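Long-range contact in ethylbenzene dehydrogenase alpha-subunit (Aromatoleum aromaticum, PDB 2IVF), which carries molybdenum, two pterin guanine dinucleotide groups and an iron-sulfur cluster as the alpha subunit of a molybdopterin oxidoreductase: residues Val435-Phe446 with Asn470-Trp481. Sequence-based numbering, arbitrary orientation.
With MGD (2-amino-5,6-dimercapto-7-methyl-3,7,8a,9-tetrahydro-8-oxa-1,3,9,10-tetraaza-anthracen-4-one guanosine dinucleotide), chain M.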
loop_
_atom_site.group_PDB
_atom_site.type_symbol
_atom_site.label_atom_id
_atom_site.label_comp_id
_atom_site.label_asym_id
_atom_site.label_seq_id
_atom_site.Cartn_x
_atom_site.Cartn_y
_atom_site.Cartn_z
ATOM N N VAL A 435 -2.023 3.736 -31.389
ATOM C CA VAL A 435 -1.099 2.622 -31.189
ATOM C C VAL A 435 -0.235 2.403 -32.447
ATOM O O VAL A 435 0.956 2.104 -32.356
ATOM C CB VAL A 435 -1.879 1.328 -30.847
ATOM C CG1 VAL A 435 -0.959 0.137 -30.830
ATOM C CG2 VAL A 435 -2.536 1.465 -29.452
ATOM N N ALA A 436 -0.844 2.514 -33.615
ATOM C CA ALA A 436 -0.117 2.317 -34.889
ATOM C C ALA A 436 0.951 3.346 -35.133
ATOM O O ALA A 436 1.875 3.087 -35.888
ATOM C CB ALA A 436 -1.073 2.295 -36.066
ATOM N N LYS A 437 0.818 4.524 -34.533
ATOM C CA LYS A 437 1.742 5.626 -34.831
ATOM C C LYS A 437 2.624 6.050 -33.664
ATOM O O LYS A 437 3.443 6.938 -33.814
ATOM C CB LYS A 437 0.931 6.840 -35.297
ATOM C CG LYS A 437 0.254 7.574 -34.206
ATOM C CD LYS A 437 -0.184 9.013 -34.637
ATOM C CE LYS A 437 -1.543 8.960 -35.294
ATOM N NZ LYS A 437 -2.431 10.137 -34.913
ATOM N N LYS A 438 2.427 5.444 -32.497
ATOM C CA LYS A 438 3.099 5.859 -31.278
ATOM C C LYS A 438 3.913 4.735 -30.713
ATOM O O LYS A 438 3.475 3.576 -30.714
ATOM C CB LYS A 438 2.119 6.333 -30.204
ATOM C CG LYS A 438 1.458 7.649 -30.593
ATOM C CD LYS A 438 0.697 8.257 -29.445
ATOM C CE LYS A 438 -0.172 9.426 -29.909
ATOM N NZ LYS A 438 0.667 10.325 -30.740
ATOM N N ARG A 439 5.115 5.079 -30.262
ATOM C CA ARG A 439 5.894 4.160 -29.455
ATOM C C ARG A 439 5.147 3.867 -28.152
ATOM O O ARG A 439 4.869 4.742 -27.344
ATOM C CB ARG A 439 7.284 4.742 -29.181
ATOM C CG ARG A 439 8.187 3.825 -28.431
ATOM C CD ARG A 439 8.636 2.609 -29.305
ATOM N NE ARG A 439 9.176 2.974 -30.613
ATOM C CZ ARG A 439 10.432 3.334 -30.872
ATOM N NH1 ARG A 439 11.355 3.402 -29.919
ATOM N NH2 ARG A 439 10.777 3.643 -32.119
ATOM N N THR A 440 4.822 2.603 -27.957
ATOM C CA THR A 440 3.829 2.199 -26.995
ATOM C C THR A 440 4.407 1.169 -26.026
ATOM O O THR A 440 5.043 0.220 -26.438
ATOM C CB THR A 440 2.613 1.616 -27.673
ATOM O OG1 THR A 440 1.995 2.618 -28.522
ATOM C CG2 THR A 440 1.625 1.011 -26.613
ATOM N N CYS A 441 4.227 1.453 -24.745
ATOM C CA CYS A 441 4.682 0.610 -23.661
ATOM C C CYS A 441 3.398 0.347 -22.866
ATOM O O CYS A 441 2.530 1.247 -22.687
ATOM C CB CYS A 441 5.705 1.337 -22.790
ATOM S SG CYS A 441 6.541 0.224 -21.617
ATOM N N SER A 442 3.278 -0.881 -22.390
ATOM C CA SER A 442 2.211 -1.275 -21.529
ATOM C C SER A 442 2.747 -1.774 -20.192
ATOM O O SER A 442 3.911 -2.226 -20.056
ATOM C CB SER A 442 1.383 -2.403 -22.207
ATOM O OG SER A 442 0.921 -2.014 -23.478
ATOM N N TYR A 443 1.896 -1.701 -19.191
ATOM C CA TYR A 443 2.084 -2.560 -18.015
ATOM C C TYR A 443 0.827 -3.348 -17.826
ATOM O O TYR A 443 -0.190 -2.818 -17.401
ATOM C CB TYR A 443 2.395 -1.775 -16.739
ATOM C CG TYR A 443 2.902 -2.686 -15.623
ATOM C CD1 TYR A 443 2.007 -3.309 -14.724
ATOM C CD2 TYR A 443 4.241 -2.987 -15.525
ATOM C CE1 TYR A 443 2.486 -4.154 -13.744
ATOM C CE2 TYR A 443 4.718 -3.798 -14.527
ATOM C CZ TYR A 443 3.837 -4.381 -13.647
ATOM O OH TYR A 443 4.303 -5.283 -12.694
ATOM N N ILE A 444 0.932 -4.624 -18.167
ATOM C CA ILE A 444 -0.049 -5.608 -17.854
ATOM C C ILE A 444 0.247 -6.148 -16.470
ATOM O O ILE A 444 1.286 -6.773 -16.243
ATOM C CB ILE A 444 0.042 -6.822 -18.811
ATOM C CG1 ILE A 444 0.032 -6.362 -20.272
ATOM C CG2 ILE A 444 -1.150 -7.762 -18.552
ATOM C CD1 ILE A 444 0.221 -7.499 -21.262
ATOM N N GLY A 445 -0.693 -5.936 -15.560
ATOM C CA GLY A 445 -0.566 -6.403 -14.212
ATOM C C GLY A 445 -1.087 -7.796 -14.056
ATOM O O GLY A 445 -1.552 -8.445 -14.990
ATOM N N PHE A 446 -1.073 -8.230 -12.831
ATOM C CA PHE A 446 -1.317 -9.635 -12.567
ATOM C C PHE A 446 -2.774 -9.962 -12.340
ATOM O O PHE A 446 -3.127 -11.138 -12.121
ATOM C CB PHE A 446 -0.391 -10.125 -11.462
ATOM C CG PHE A 446 1.050 -10.230 -11.881
ATOM C CD1 PHE A 446 1.458 -11.184 -12.816
ATOM C CD2 PHE A 446 2.001 -9.382 -11.348
ATOM C CE1 PHE A 446 2.809 -11.291 -13.212
ATOM C CE2 PHE A 446 3.362 -9.494 -11.739
ATOM C CZ PHE A 446 3.745 -10.450 -12.673
ATOM N N ASN A 470 5.428 -2.604 -32.054
ATOM C CA ASN A 470 5.753 -2.070 -30.725
ATOM C C ASN A 470 6.380 -3.110 -29.790
ATOM O O ASN A 470 5.917 -3.346 -28.667
ATOM C CB ASN A 470 4.505 -1.391 -30.100
ATOM C CG ASN A 470 4.416 0.059 -30.448
ATOM O OD1 ASN A 470 3.374 0.550 -30.964
ATOM N ND2 ASN A 470 5.485 0.777 -30.165
ATOM N N TRP A 471 7.477 -3.701 -30.256
ATOM C CA TRP A 471 8.377 -4.425 -29.342
ATOM C C TRP A 471 9.790 -4.423 -29.833
ATOM O O TRP A 471 10.052 -4.110 -31.001
ATOM C CB TRP A 471 7.838 -5.822 -28.959
ATOM C CG TRP A 471 7.918 -6.873 -30.015
ATOM C CD1 TRP A 471 9.052 -7.338 -30.625
ATOM C CD2 TRP A 471 6.831 -7.657 -30.518
ATOM N NE1 TRP A 471 8.719 -8.346 -31.491
ATOM C CE2 TRP A 471 7.363 -8.569 -31.434
ATOM C CE3 TRP A 471 5.450 -7.666 -30.278
ATOM C CZ2 TRP A 471 6.566 -9.468 -32.146
ATOM C CZ3 TRP A 471 4.654 -8.576 -30.944
ATOM C CH2 TRP A 471 5.207 -9.466 -31.885
ATOM N N GLY A 472 10.701 -4.705 -28.899
ATOM C CA GLY A 472 12.106 -4.749 -29.175
ATOM C C GLY A 472 12.784 -3.412 -29.345
ATOM O O GLY A 472 13.927 -3.352 -29.802
ATOM N N LYS A 473 12.095 -2.361 -28.892
ATOM C CA LYS A 473 12.526 -0.987 -29.094
ATOM C C LYS A 473 12.451 -0.202 -27.789
ATOM O O LYS A 473 11.663 -0.522 -26.864
ATOM C CB LYS A 473 11.641 -0.327 -30.144
ATOM C CG LYS A 473 11.629 -1.004 -31.494
ATOM C CD LYS A 473 10.433 -0.485 -32.335
ATOM C CE LYS A 473 10.452 -1.161 -33.702
ATOM N NZ LYS A 473 9.317 -0.743 -34.554
ATOM N N PRO A 474 13.319 0.787 -27.665
ATOM C CA PRO A 474 13.212 1.651 -26.498
ATOM C C PRO A 474 11.808 2.173 -26.362
ATOM O O PRO A 474 11.170 2.482 -27.370
ATOM C CB PRO A 474 14.186 2.778 -26.816
ATOM C CG PRO A 474 15.191 2.188 -27.649
ATOM C CD PRO A 474 14.451 1.172 -28.521
ATOM N N GLY A 475 11.307 2.205 -25.127
ATOM C CA GLY A 475 9.968 2.634 -24.847
ATOM C C GLY A 475 8.899 1.626 -25.179
ATOM O O GLY A 475 7.743 1.975 -25.246
ATOM N N THR A 476 9.258 0.365 -25.366
ATOM C CA THR A 476 8.283 -0.696 -25.493
ATOM C C THR A 476 8.487 -1.677 -24.341
ATOM O O THR A 476 9.484 -1.628 -23.632
ATOM C CB THR A 476 8.425 -1.445 -26.809
ATOM O OG1 THR A 476 9.682 -2.151 -26.835
ATOM C CG2 THR A 476 8.368 -0.462 -27.990
ATOM N N GLY A 477 7.541 -2.585 -24.198
ATOM C CA GLY A 477 7.487 -3.472 -23.084
ATOM C C GLY A 477 6.050 -3.686 -22.649
ATOM O O GLY A 477 5.097 -2.987 -23.136
ATOM N N ALA A 478 5.875 -4.705 -21.814
ATOM C CA ALA A 478 4.512 -5.081 -21.384
ATOM C C ALA A 478 4.356 -5.302 -19.885
ATOM O O ALA A 478 3.273 -5.368 -19.425
ATOM C CB ALA A 478 4.007 -6.310 -22.171
ATOM N N PHE A 479 5.451 -5.492 -19.155
ATOM C CA PHE A 479 5.456 -5.868 -17.769
ATOM C C PHE A 479 6.907 -5.869 -17.275
ATOM O O PHE A 479 7.818 -5.527 -18.026
ATOM C CB PHE A 479 4.737 -7.205 -17.501
ATOM C CG PHE A 479 4.963 -8.277 -18.548
ATOM C CD1 PHE A 479 6.193 -8.909 -18.704
ATOM C CD2 PHE A 479 3.902 -8.707 -19.335
ATOM C CE1 PHE A 479 6.349 -9.914 -19.642
ATOM C CE2 PHE A 479 4.057 -9.714 -20.262
ATOM C CZ PHE A 479 5.278 -10.306 -20.430
ATOM N N ALA A 480 7.123 -6.248 -16.014
ATOM C CA ALA A 480 8.441 -6.266 -15.425
ATOM C C ALA A 480 8.691 -7.635 -14.808
ATOM O O ALA A 480 8.659 -7.788 -13.598
ATOM C CB ALA A 480 8.547 -5.203 -14.385
ATOM N N TRP A 481 8.990 -8.615 -15.647
ATOM C CA TRP A 481 9.063 -9.994 -15.203
ATOM C C TRP A 481 10.398 -10.628 -15.574
ATOM O O TRP A 481 10.505 -11.824 -15.662
ATOM C CB TRP A 481 7.899 -10.715 -15.864
ATOM C CG TRP A 481 7.375 -11.884 -15.151
ATOM C CD1 TRP A 481 7.055 -13.091 -15.697
ATOM C CD2 TRP A 481 7.065 -11.977 -13.765
ATOM N NE1 TRP A 481 6.574 -13.936 -14.729
ATOM C CE2 TRP A 481 6.573 -13.270 -13.534
ATOM C CE3 TRP A 481 7.153 -11.096 -12.696
ATOM C CZ2 TRP A 481 6.195 -13.694 -12.295
ATOM C CZ3 TRP A 481 6.754 -11.523 -11.456
ATOM C CH2 TRP A 481 6.284 -12.805 -11.264
HETATM P PB MGD M . -3.643 -5.869 -9.423
HETATM O O1B MGD M . -3.474 -5.198 -8.105
HETATM O O2B MGD M . -4.349 -7.175 -9.386
HETATM O O3B MGD M . -2.321 -6.098 -10.252
HETATM O O3A MGD M . -0.316 -5.577 -8.770
HETATM P PA MGD M . -0.893 -5.323 -10.236
HETATM O O1A MGD M . -1.016 -3.867 -10.365
HETATM O O2A MGD M . -0.096 -6.035 -11.216
HETATM O "O5'" MGD M . -4.449 -4.902 -10.424
HETATM C "C5'" MGD M . -5.702 -4.346 -10.001
HETATM C "C4'" MGD M . -6.433 -3.737 -11.194
HETATM O "O4'" MGD M . -6.854 -4.763 -12.081
HETATM C "C3'" MGD M . -7.722 -3.233 -10.589
HETATM O "O3'" MGD M . -7.514 -1.868 -10.244
HETATM C "C2'" MGD M . -8.723 -3.397 -11.740
HETATM O "O2'" MGD M . -9.157 -2.102 -12.196
HETATM C "C1'" MGD M . -7.916 -4.138 -12.819
HETATM N N9 MGD M . -8.772 -5.180 -13.435
HETATM C C8 MGD M . -9.448 -6.169 -12.832
HETATM N N7 MGD M . -10.070 -6.937 -13.734
HETATM C C5 MGD M . -9.756 -6.416 -14.948
HETATM C C6 MGD M . -10.079 -6.697 -16.268
HETATM O O6 MGD M . -10.834 -7.606 -16.636
HETATM N N1 MGD M . -9.515 -5.886 -17.257
HETATM C C2 MGD M . -8.672 -4.792 -17.010
HETATM N N2 MGD M . -8.181 -4.042 -18.056
HETATM N N3 MGD M . -8.355 -4.553 -15.730
HETATM C C4 MGD M . -8.896 -5.316 -14.732
HETATM C C10 MGD M . -0.094 -6.854 -8.295
HETATM C C11 MGD M . 1.283 -6.901 -7.679
HETATM O O11 MGD M . 1.332 -5.954 -6.693
HETATM C C12 MGD M . 1.713 -8.284 -7.169
HETATM S S12 MGD M . 1.221 -9.766 -7.978
HETATM C C13 MGD M . 2.508 -8.375 -6.055
HETATM S S13 MGD M . 3.014 -9.933 -5.499
HETATM C C14 MGD M . 2.918 -7.150 -5.311
HETATM N N15 MGD M . 2.006 -7.043 -4.137
HETATM C C16 MGD M . 1.686 -5.794 -3.570
HETATM C C17 MGD M . 0.972 -5.662 -2.407
HETATM O O17 MGD M . 0.539 -6.663 -1.787
HETATM N N18 MGD M . 0.707 -4.359 -1.939
HETATM C C19 MGD M . 1.146 -3.240 -2.576
HETATM N N19 MGD M . 0.832 -2.042 -2.044
HETATM N N20 MGD M . 1.809 -3.410 -3.730
HETATM C C21 MGD M . 2.106 -4.630 -4.204
HETATM N N22 MGD M . 2.808 -4.772 -5.397
HETATM C C23 MGD M . 2.687 -5.926 -6.240
HETATM O O HOH W 1 5.222 -2.411 -26.306
HETATM O O HOH W 2 2.921 -2.886 -24.879
HETATM O O HOH W 3 5.280 -7.413 -14.002
#
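Arg439, just before strand 440-444, reaches over the type II turn Lys473-Thr476. Its CB carries CG anti to the backbone N (chi1 -176°), and CG passes 3.4 Å from Pro474 O. A bend at chi2 lays CD against Thr476 CG2, and a second at chi3 turns the guanidinium so that one face lies over Lys473 CB. CZ sits beside that CB, NE and NH2 near Lys473 CD. At the tip NH1, with Pro474 O close to the guanidinium plane, donates to that oxygen at 2.7 Å, 161° at the hydrogen. The turn is closed by Thr476 N to Lys473 O, and Thr476 OG1 adds a second bond to the same oxygen. Farther along, two nearly straight backbone bonds join strand and loop, Ser442 N to Gly477 O (2.9 Å) and Ile444 N to Ala478 O (2.8 Å). A water bridges Tyr443 OH and Ala480 N, while Tyr443 CE2 lies 4.1 Å from Ala480 CB. At the cofactor end, the edge of Phe446 meets the face of Trp481 in a T-shaped pair, Phe446 CZ 3.4 Å from Trp481 CZ3, planes at 60°. Phe446 N donates to MGD O2A (2.9 Å), and Phe446 CD2 touches MGD S12. Strand 440-444 is an outermost strand of a four-stranded parallel sheet: strand 249-253 pairs with it, residues 476-479 run along it, and helix 454-467 packs against Thr440, Ser442 and Ala478.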